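Local coordinates for protein 3-dehydroquinate dehydratase (Clostridium difficile, PDB 4H3D) that catalyses the cis-dehydration of 3-dehydroquinate to 3-dehydroshikimate through an imine intermediate, the third step of the chorismate pathway, at residues Trp51-Asp54 against Phe55-Asn58; Glu60-Lys63 against Glu64-Val68. All blocks are in the same frame, centred on the assembly; numbering follows the deposited sequence.

Interaction 1. Residues Trp51-Asp54 against Phe55-Asn58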
loop_
_atom_site.group_PDB
_atom_site.type_symbol
_atom_site.label_atom_id
_atom_site.label_comp_id
_atom_site.label_asym_id
_atom_site.label_seq_id
_atom_site.Cartn_x
_atom_site.Cartn_y
_atom_site.Cartn_z
ATOM N N TRP B 51 19.750 -11.681 -11.611
ATOM C CA TRP B 51 19.972 -12.006 -13.008
ATOM C C TRP B 51 19.034 -13.137 -13.385
ATOM O O TRP B 51 19.176 -14.275 -12.896
ATOM C CB TRP B 51 21.431 -12.370 -13.298
ATOM C CG TRP B 51 21.680 -12.699 -14.737
ATOM C CD1 TRP B 51 20.961 -12.257 -15.816
ATOM C CD2 TRP B 51 22.773 -13.473 -15.283
ATOM N NE1 TRP B 51 21.504 -12.750 -16.987
ATOM C CE2 TRP B 51 22.622 -13.481 -16.688
ATOM C CE3 TRP B 51 23.848 -14.157 -14.722
ATOM C CZ2 TRP B 51 23.497 -14.154 -17.527
ATOM C CZ3 TRP B 51 24.718 -14.825 -15.567
ATOM C CH2 TRP B 51 24.530 -14.823 -16.950
ATOM N N ARG B 52 18.042 -12.806 -14.231
ATOM C CA ARG B 52 17.084 -13.769 -14.756
ATOM C C ARG B 52 17.733 -14.369 -15.969
ATOM O O ARG B 52 17.492 -13.939 -17.088
ATOM C CB ARG B 52 15.757 -13.098 -15.142
ATOM C CG ARG B 52 14.793 -12.875 -13.974
ATOM C CD ARG B 52 14.157 -14.170 -13.557
ATOM N NE ARG B 52 13.468 -14.795 -14.696
ATOM C CZ ARG B 52 12.208 -14.542 -15.047
ATOM N NH1 ARG B 52 11.477 -13.682 -14.341
ATOM N NH2 ARG B 52 11.671 -15.156 -16.105
ATOM N N VAL B 53 18.548 -15.389 -15.715
ATOM C CA VAL B 53 19.376 -16.029 -16.728
ATOM C C VAL B 53 18.573 -16.818 -17.772
ATOM O O VAL B 53 19.069 -17.076 -18.865
ATOM C CB VAL B 53 20.438 -16.921 -16.045
ATOM C CG1 VAL B 53 19.798 -18.180 -15.475
ATOM C CG2 VAL B 53 21.575 -17.274 -17.010
ATOM N N ASP B 54 17.338 -17.193 -17.453
ATOM C CA ASP B 54 16.488 -17.891 -18.451
ATOM C C ASP B 54 16.210 -17.018 -19.693
ATOM O O ASP B 54 15.831 -17.546 -20.718
ATOM C CB ASP B 54 15.180 -18.389 -17.850
ATOM C CG ASP B 54 14.411 -17.303 -17.151
ATOM O OD1 ASP B 54 14.869 -16.837 -16.071
ATOM O OD2 ASP B 54 13.334 -16.940 -17.656
ATOM N N PHE B 55 16.401 -15.691 -19.605
ATOM C CA PHE B 55 16.283 -14.803 -20.806
ATOM C C PHE B 55 17.559 -14.835 -21.668
ATOM O O PHE B 55 17.533 -14.516 -22.861
ATOM C CB PHE B 55 16.037 -13.332 -20.430
ATOM C CG PHE B 55 14.628 -13.019 -19.957
ATOM C CD1 PHE B 55 13.636 -12.627 -20.872
ATOM C CD2 PHE B 55 14.312 -13.042 -18.611
ATOM C CE1 PHE B 55 12.353 -12.314 -20.443
ATOM C CE2 PHE B 55 13.016 -12.727 -18.169
ATOM C CZ PHE B 55 12.042 -12.359 -19.083
ATOM N N PHE B 56 18.679 -15.189 -21.060
ATOM C CA PHE B 56 19.964 -15.221 -21.773
ATOM C C PHE B 56 19.932 -16.300 -22.876
ATOM O O PHE B 56 19.760 -17.486 -22.580
ATOM C CB PHE B 56 21.083 -15.461 -20.771
ATOM C CG PHE B 56 22.454 -15.489 -21.370
ATOM C CD1 PHE B 56 22.909 -14.440 -22.170
ATOM C CD2 PHE B 56 23.322 -16.543 -21.088
ATOM C CE1 PHE B 56 24.193 -14.463 -22.717
ATOM C CE2 PHE B 56 24.623 -16.571 -21.646
ATOM C CZ PHE B 56 25.051 -15.525 -22.446
ATOM N N GLU B 57 20.102 -15.888 -24.135
ATOM C CA GLU B 57 19.994 -16.838 -25.275
ATOM C C GLU B 57 20.978 -18.001 -25.241
ATOM O O GLU B 57 20.658 -19.088 -25.718
ATOM C CB GLU B 57 20.071 -16.115 -26.635
ATOM C CG GLU B 57 18.875 -15.217 -26.887
ATOM C CD GLU B 57 18.820 -14.644 -28.287
ATOM O OE1 GLU B 57 17.783 -14.035 -28.618
ATOM O OE2 GLU B 57 19.796 -14.798 -29.052
ATOM N N ASN B 58 22.169 -17.789 -24.686
ATOM C CA ASN B 58 23.151 -18.876 -24.604
ATOM C C ASN B 58 23.191 -19.576 -23.247
ATOM O O ASN B 58 24.213 -20.150 -22.884
ATOM C CB ASN B 58 24.542 -18.335 -24.985
ATOM C CG ASN B 58 24.602 -17.864 -26.424
ATOM O OD1 ASN B 58 23.921 -18.404 -27.290
ATOM N ND2 ASN B 58 25.414 -16.848 -26.685
HETATM O O HOH W 1 17.293 -18.383 -22.921
#
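Two bends in the Arg52 chain, at chi2 (-74°) and chi3 (-57°), fold its guanidinium back along the turn, against CE2 of Phe55. Phe55 CE2 lies over one face of the guanidinium, displaced toward its rim, with Arg52 NH2 3.5 Å from Phe55 CE2. The two planes are inclined by 42°, too much for a parallel stack. The same folding presents the NE side of Arg52 to Asp54 in a side-on, two-nitrogen salt bridge: Arg52 NE reaches Asp54 OD1 at 2.8 Å and Arg52 NH2 reaches Asp54 OD2 at 2.9 Å. Both oxygens use their syn lone pairs and lie in the guanidinium plane, which fixes the rotation of both groups. Asp54 OD1 also accepts from Arg86 N and Asp54 OD2 from Glu93 N, so the carboxylate that positions Arg52, a 3-dehydroquinate-binding residue, is itself held by two further backbone N-H groups.

The backbone tightens as the strand ends. Arg52 is the centre of an inverse gamma turn, and the following 3-10 segment has Phe55 N bonded to Arg52 O (3.3 Å) and Phe56 N to Val53 O (2.9 Å). A water donates to both Asp54 O and Phe56 O, linking the two carbonyls across the turn. Trp51 CZ2 approaches Phe56 CG at 4.2 Å with the rings oblique, while Val53 CG2 lies over one face of the indole.

Strand 81-84 pairs with Trp51 and meets the side chains of Arg52 and Val53; Trp51 and Phe56 pack between helices 31-41 and 62-76.

Interaction 2. Residues Glu60-Lys63 against Glu64-Val68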
loop_
_atom_site.group_PDB
_atom_site.type_symbol
_atom_site.label_atom_id
_atom_site.label_comp_id
_atom_site.label_asym_id
_atom_site.label_seq_id
_atom_site.Cartn_x
_atom_site.Cartn_y
_atom_site.Cartn_z
ATOM N N GLU B 60 22.249 -22.341 -22.242
ATOM C CA GLU B 60 22.611 -23.770 -22.293
ATOM C C GLU B 60 24.121 -24.033 -22.373
ATOM O O GLU B 60 24.561 -25.177 -22.262
ATOM C CB GLU B 60 21.893 -24.459 -23.445
ATOM C CG GLU B 60 20.396 -24.549 -23.244
ATOM C CD GLU B 60 19.683 -25.010 -24.490
ATOM O OE1 GLU B 60 19.662 -24.253 -25.492
ATOM O OE2 GLU B 60 19.120 -26.113 -24.454
ATOM N N ASN B 61 24.909 -22.977 -22.554
ATOM C CA ASN B 61 26.347 -23.094 -22.579
ATOM C C ASN B 61 26.935 -22.469 -21.309
ATOM O O ASN B 61 27.002 -21.235 -21.166
ATOM C CB ASN B 61 26.896 -22.434 -23.808
ATOM C CG ASN B 61 28.326 -22.783 -24.043
ATOM O OD1 ASN B 61 29.206 -22.336 -23.322
ATOM N ND2 ASN B 61 28.577 -23.611 -25.065
ATOM N N ILE B 62 27.362 -23.333 -20.395
ATOM C CA ILE B 62 27.826 -22.894 -19.088
ATOM C C ILE B 62 28.999 -21.911 -19.176
ATOM O O ILE B 62 29.081 -20.975 -18.393
ATOM C CB ILE B 62 28.176 -24.117 -18.180
ATOM C CG1 ILE B 62 28.398 -23.670 -16.744
ATOM C CG2 ILE B 62 29.383 -24.861 -18.711
ATOM C CD1 ILE B 62 27.205 -23.022 -16.145
ATOM N N LYS B 63 29.886 -22.118 -20.143
ATOM C CA LYS B 63 31.022 -21.238 -20.321
ATOM C C LYS B 63 30.589 -19.797 -20.650
ATOM O O LYS B 63 31.175 -18.838 -20.135
ATOM C CB LYS B 63 31.956 -21.794 -21.407
ATOM C CG LYS B 63 33.198 -20.973 -21.632
ATOM C CD LYS B 63 34.151 -21.676 -22.605
ATOM C CE LYS B 63 35.398 -20.874 -22.796
ATOM N NZ LYS B 63 36.320 -21.484 -23.785
ATOM N N GLU B 64 29.588 -19.650 -21.517
ATOM C CA GLU B 64 29.093 -18.309 -21.897
ATOM C C GLU B 64 28.326 -17.669 -20.740
ATOM O O GLU B 64 28.400 -16.446 -20.527
ATOM C CB GLU B 64 28.269 -18.374 -23.199
ATOM C CG GLU B 64 29.168 -18.682 -24.437
ATOM C CD GLU B 64 28.404 -19.046 -25.723
ATOM O OE1 GLU B 64 28.922 -18.760 -26.818
ATOM O OE2 GLU B 64 27.319 -19.640 -25.651
ATOM N N VAL B 65 27.628 -18.490 -19.960
ATOM C CA VAL B 65 26.937 -17.993 -18.774
ATOM C C VAL B 65 27.979 -17.441 -17.784
ATOM O O VAL B 65 27.790 -16.362 -17.203
ATOM C CB VAL B 65 26.126 -19.087 -18.049
ATOM C CG1 VAL B 65 25.607 -18.553 -16.678
ATOM C CG2 VAL B 65 24.963 -19.606 -18.933
ATOM N N LYS B 66 29.060 -18.188 -17.581
ATOM C CA LYS B 66 30.135 -17.736 -16.677
ATOM C C LYS B 66 30.794 -16.438 -17.161
ATOM O O LYS B 66 31.091 -15.561 -16.353
ATOM C CB LYS B 66 31.189 -18.818 -16.468
ATOM C CG LYS B 66 30.724 -19.990 -15.569
ATOM C CD LYS B 66 31.875 -20.983 -15.357
ATOM C CE LYS B 66 31.438 -22.195 -14.578
ATOM N NZ LYS B 66 32.533 -23.189 -14.444
ATOM N N GLU B 67 31.012 -16.333 -18.470
ATOM C CA GLU B 67 31.616 -15.138 -19.067
ATOM C C GLU B 67 30.821 -13.882 -18.710
ATOM O O GLU B 67 31.397 -12.864 -18.315
ATOM C CB GLU B 67 31.709 -15.276 -20.601
ATOM C CG GLU B 67 32.672 -16.342 -21.096
ATOM C CD GLU B 67 32.724 -16.431 -22.624
ATOM O OE1 GLU B 67 32.368 -15.443 -23.298
ATOM O OE2 GLU B 67 33.144 -17.475 -23.146
ATOM N N VAL B 68 29.498 -13.957 -18.844
ATOM C CA VAL B 68 28.627 -12.822 -18.514
ATOM C C VAL B 68 28.707 -12.528 -17.020
ATOM O O VAL B 68 28.852 -11.377 -16.601
ATOM C CB VAL B 68 27.163 -13.082 -18.923
ATOM C CG1 VAL B 68 26.267 -11.943 -18.446
ATOM C CG2 VAL B 68 27.064 -13.251 -20.419
#
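The Asn61 amide and the Glu64 carboxylate are the flat groups that meet here, and they do so without stacking: their planes are 50° apart, and Glu64 OE2 comes up against the aliphatic root of the asparagine, 3.4 Å from Asn61 CB. The amide oxygen instead faces the backbone. Asn61 CG stands opposite the backbone N across the CA-CB bond (chi1 -167°), which swings OD1 over the first turn of the helix to accept from Glu64 N at 3.3 Å. The donor is tilted 19° from the amide carbonyl plane. A second, weak bond runs from Glu64 N to Asn61 O, so this N-H is shared between side chain and main chain of one residue.

This is the N-cap of helix 62-76: Asn61 immediately precedes the helix, and its side chain takes up an N-H of the first turn that has no helical carbonyl ahead of it. From there the regular i to i+4 bonding begins, with Val65 N to Asn61 O at 3.1 Å, Lys66 N to Ile62 O at 2.9 Å and Glu67 N to Lys63 O at 3.0 Å. In the (beta/alpha)8 barrel, this helix follows strand 48-52 and leads to strand 81-84 in a beta-alpha-beta unit.

Side chains follow the same spacing. Ile62 CG1 lies 4.0 Å from Lys66 CE, and beyond it Lys66 NZ forms a salt bridge with Glu107 of helix 98-110, on which Ile62 also packs. In the modelled conformer of Glu67, one of two, OE2 lies 3.8 Å from the aliphatic Lys63 CG, a contact that is therefore tentative. Val65 packs on Trp51 of strand 48-52, on Phe56 of the loop and on Ile108 of helix 98-110.

Overall arrangement
From the N terminus, the chain runs out along strand 48-52 and first closes the tight 3-10 turn of interaction 1, then passes through the rest of the loop to interaction 2, where helix 62-76 starts. The two contacts lie in series, neither nested nor crossing, with centres about 10 Å apart. They meet directly: Trp51 CZ2 is 3.7 Å from Val68 CG1, Phe56 CZ is 3.7 Å from Val68 CG2, and Asn58 CB packs on Glu64 OE2. Following one another between strand 48-52 and helix 62-76, both belong to one beta-alpha connection of the barrel, interaction 1 joining the substrate-binding strand end to the loop and interaction 2 carrying that loop into the outer helix layer beside helix 98-110.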